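Local structure of TT1696 protein (Thermus thermophilus, 1UFB) at residues S57-L62 and A78-D83. The protein is of unknown function but carries a HEPN domain and may bind DNA. Residues are numbered along the deposited sequence; the frame is centred on the assembly and turned at random.
Sequences SILDLL and AAKVLD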
ATOM      1  N   SER A  57      -2.234  11.115  -6.903  1.00 25.44           N
ATOM      2  CA  SER A  57      -2.721  12.406  -6.425  1.00 23.78           C
ATOM      3  C   SER A  57      -4.235  12.522  -6.569  1.00 23.80           C
ATOM      4  O   SER A  57      -4.733  12.675  -7.695  1.00 24.05           O
ATOM      5  CB  SER A  57      -2.094  13.541  -7.247  1.00 21.12           C
ATOM      6  OG  SER A  57      -2.814  14.765  -6.971  1.00 22.96           O
ATOM      7  N   ILE A  58      -4.978  12.459  -5.470  1.00 22.43           N
ATOM      8  CA  ILE A  58      -6.377  12.614  -5.693  1.00 23.30           C
ATOM      9  C   ILE A  58      -6.716  14.096  -6.130  1.00 25.18           C
ATOM     10  O   ILE A  58      -7.744  14.380  -6.800  1.00 23.55           O
ATOM     11  CB  ILE A  58      -7.218  12.020  -4.505  1.00 30.71           C
ATOM     12  CG1 ILE A  58      -7.674  13.072  -3.653  1.00 32.97           C
ATOM     13  CG2 ILE A  58      -6.528  10.761  -3.764  1.00 27.85           C
ATOM     14  CD1 ILE A  58      -9.035  12.800  -3.552  1.00 27.26           C
ATOM     15  N   LEU A  59      -5.803  15.022  -5.849  1.00 26.31           N
ATOM     16  CA  LEU A  59      -5.963  16.408  -6.372  1.00 27.09           C
ATOM     17  C   LEU A  59      -5.956  16.368  -7.908  1.00 26.45           C
ATOM     18  O   LEU A  59      -6.802  17.019  -8.560  1.00 29.00           O
ATOM     19  CB  LEU A  59      -4.812  17.320  -5.929  1.00 29.94           C
ATOM     20  CG  LEU A  59      -4.948  18.130  -4.637  1.00 33.56           C
ATOM     21  CD1 LEU A  59      -3.747  19.119  -4.522  1.00 29.02           C
ATOM     22  CD2 LEU A  59      -6.292  18.981  -4.722  1.00 31.68           C
ATOM     23  N   ASP A  60      -4.986  15.688  -8.516  1.00 24.59           N
ATOM     24  CA  ASP A  60      -4.998  15.631  -9.998  1.00 25.52           C
ATOM     25  C   ASP A  60      -6.241  14.839 -10.493  1.00 28.26           C
ATOM     26  O   ASP A  60      -6.810  15.152 -11.534  1.00 27.20           O
ATOM     27  CB  ASP A  60      -3.797  14.886 -10.577  1.00 23.43           C
ATOM     28  CG  ASP A  60      -2.495  15.697 -10.538  1.00 29.53           C
ATOM     29  OD1 ASP A  60      -2.416  16.743 -11.167  1.00 27.91           O
ATOM     30  OD2 ASP A  60      -1.532  15.268  -9.900  1.00 32.56           O
ATOM     31  N   LEU A  61      -6.585  13.762  -9.772  1.00 24.94           N
ATOM     32  CA  LEU A  61      -7.710  12.915 -10.143  1.00 28.27           C
ATOM     33  C   LEU A  61      -9.026  13.701 -10.219  1.00 26.02           C
ATOM     34  O   LEU A  61      -9.864  13.444 -11.116  1.00 27.72           O
ATOM     35  CB  LEU A  61      -7.829  11.715  -9.160  1.00 24.99           C
ATOM     36  CG  LEU A  61      -6.668  10.720  -9.455  1.00 28.13           C
ATOM     37  CD1 LEU A  61      -6.669   9.560  -8.413  1.00 24.69           C
ATOM     38  CD2 LEU A  61      -6.800  10.142 -10.847  1.00 26.79           C
ATOM     39  N   LEU A  62      -9.179  14.643  -9.293  1.00 25.63           N
ATOM     40  CA  LEU A  62     -10.348  15.497  -9.249  1.00 25.04           C
ATOM     41  C   LEU A  62     -10.268  16.596 -10.305  1.00 28.27           C
ATOM     42  O   LEU A  62     -11.270  16.987 -10.844  1.00 26.66           O
ATOM     43  CB  LEU A  62     -10.450  16.192  -7.905  1.00 24.10           C
ATOM     44  CG  LEU A  62     -10.959  15.333  -6.729  1.00 26.87           C
ATOM     45  CD1 LEU A  62     -10.803  16.113  -5.406  1.00 24.47           C
ATOM     46  CD2 LEU A  62     -12.400  14.970  -6.953  1.00 24.70           C
ATOM     47  N   ALA A  78     -10.275  17.715   1.023  1.00 29.45           N
ATOM     48  CA  ALA A  78     -10.090  16.309   1.425  1.00 31.55           C
ATOM     49  C   ALA A  78      -8.887  15.695   0.635  1.00 30.12           C
ATOM     50  O   ALA A  78      -8.099  14.897   1.176  1.00 28.76           O
ATOM     51  CB  ALA A  78     -11.370  15.486   1.098  1.00 28.78           C
ATOM     52  N   ALA A  79      -8.838  15.996  -0.673  1.00 29.04           N
ATOM     53  CA  ALA A  79      -7.778  15.486  -1.546  1.00 27.98           C
ATOM     54  C   ALA A  79      -6.408  15.892  -0.988  1.00 28.09           C
ATOM     55  O   ALA A  79      -5.523  15.091  -0.890  1.00 25.66           O
ATOM     56  CB  ALA A  79      -7.923  16.055  -2.975  1.00 28.20           C
ATOM     57  N   LYS A  80      -6.236  17.147  -0.598  1.00 29.30           N
ATOM     58  CA  LYS A  80      -4.946  17.574  -0.098  1.00 32.03           C
ATOM     59  C   LYS A  80      -4.533  16.816   1.138  1.00 30.70           C
ATOM     60  O   LYS A  80      -3.368  16.561   1.336  1.00 31.38           O
ATOM     61  CB  LYS A  80      -4.951  19.074   0.279  1.00 37.90           C
ATOM     62  CG  LYS A  80      -5.285  20.033  -0.829  1.00 44.58           C
ATOM     63  CD  LYS A  80      -5.220  21.510  -0.306  1.00 48.64           C
ATOM     64  CE  LYS A  80      -5.610  22.476  -1.431  1.00 53.99           C
ATOM     65  NZ  LYS A  80      -6.669  21.804  -2.260  1.00 56.62           N
ATOM     66  N   VAL A  81      -5.493  16.512   1.995  1.00 28.53           N
ATOM     67  CA  VAL A  81      -5.172  15.753   3.206  1.00 29.39           C
ATOM     68  C   VAL A  81      -4.800  14.283   2.815  1.00 28.94           C
ATOM     69  O   VAL A  81      -3.769  13.753   3.200  1.00 28.52           O
ATOM     70  CB  VAL A  81      -6.356  15.747   4.112  1.00 29.09           C
ATOM     71  CG1 VAL A  81      -6.097  14.837   5.385  1.00 27.30           C
ATOM     72  CG2 VAL A  81      -6.671  17.257   4.520  1.00 34.00           C
ATOM     73  N   LEU A  82      -5.636  13.649   2.024  1.00 27.55           N
ATOM     74  CA  LEU A  82      -5.365  12.246   1.668  1.00 23.72           C
ATOM     75  C   LEU A  82      -4.078  12.069   0.901  1.00 24.60           C
ATOM     76  O   LEU A  82      -3.412  11.032   1.001  1.00 24.19           O
ATOM     77  CB  LEU A  82      -6.561  11.718   0.866  1.00 24.91           C
ATOM     78  CG  LEU A  82      -7.865  11.539   1.679  1.00 21.71           C
ATOM     79  CD1 LEU A  82      -9.035  11.249   0.710  1.00 27.58           C
ATOM     80  CD2 LEU A  82      -7.706  10.340   2.674  1.00 23.40           C
ATOM     81  N   ASP A  83      -3.669  13.103   0.179  1.00 24.46           N
ATOM     82  CA  ASP A  83      -2.495  12.991  -0.680  1.00 27.39           C
ATOM     83  C   ASP A  83      -1.222  12.806   0.086  1.00 29.77           C
ATOM     84  O   ASP A  83      -0.280  12.198  -0.391  1.00 32.87           O
ATOM     85  CB  ASP A  83      -2.414  14.192  -1.659  1.00 27.51           C
ATOM     86  CG  ASP A  83      -3.285  13.963  -2.910  1.00 29.94           C
ATOM     87  OD1 ASP A  83      -3.811  12.824  -3.016  1.00 28.25           O
ATOM     88  OD2 ASP A  83      -3.450  14.877  -3.780  1.00 27.60           O
TER
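Asp83 reaches across to the start of helix 58-63 and grips two successive backbone amides with its two carboxylate oxygens. OD1 accepts from Ile58 N at 2.7 Å through its syn lone pair, in a fairly straight bond. OD2 takes the amide of Leu59, its N lying 3.1 Å away and the bond again fairly straight; this donor also comes from the syn side, but 17° out of the carboxylate plane. Bonds to both oxygens should fix the rotation of the carboxylate, and the helix N-terminus probably stabilises its negative charge. Ser57 is the N-cap: with OG anti to its own backbone N (chi1 167°), the hydroxyl accepts from Asp60 N at 2.8 Å and also lies near Asp83 OD2. An asparagine in place of Asp83, uncharged and with only one oxygen to accept, would probably leave the amide of Ile58 or Leu59 without its mate. One turn earlier, the methyl of Ala79 points into the other helix, where Leu59 CD2 and Leu62 CD1 each approach its CB to 3.8 Å. Leu59 crosses Lys80 at a slant, its CD2 3.8 Å from Lys80 NZ, which Glu77 binds in a salt bridge. Ile58 and Leu82 extend the apolar layer onto helices 27-48 and 106-126. The axes pass 8.8 Å apart at 145°, so two roughly antiparallel short helices are joined by hydrogen bonds from the first amides of one to a carboxylate of the other, packed against helices 27-48 and 106-126 of the helical HEPN domain.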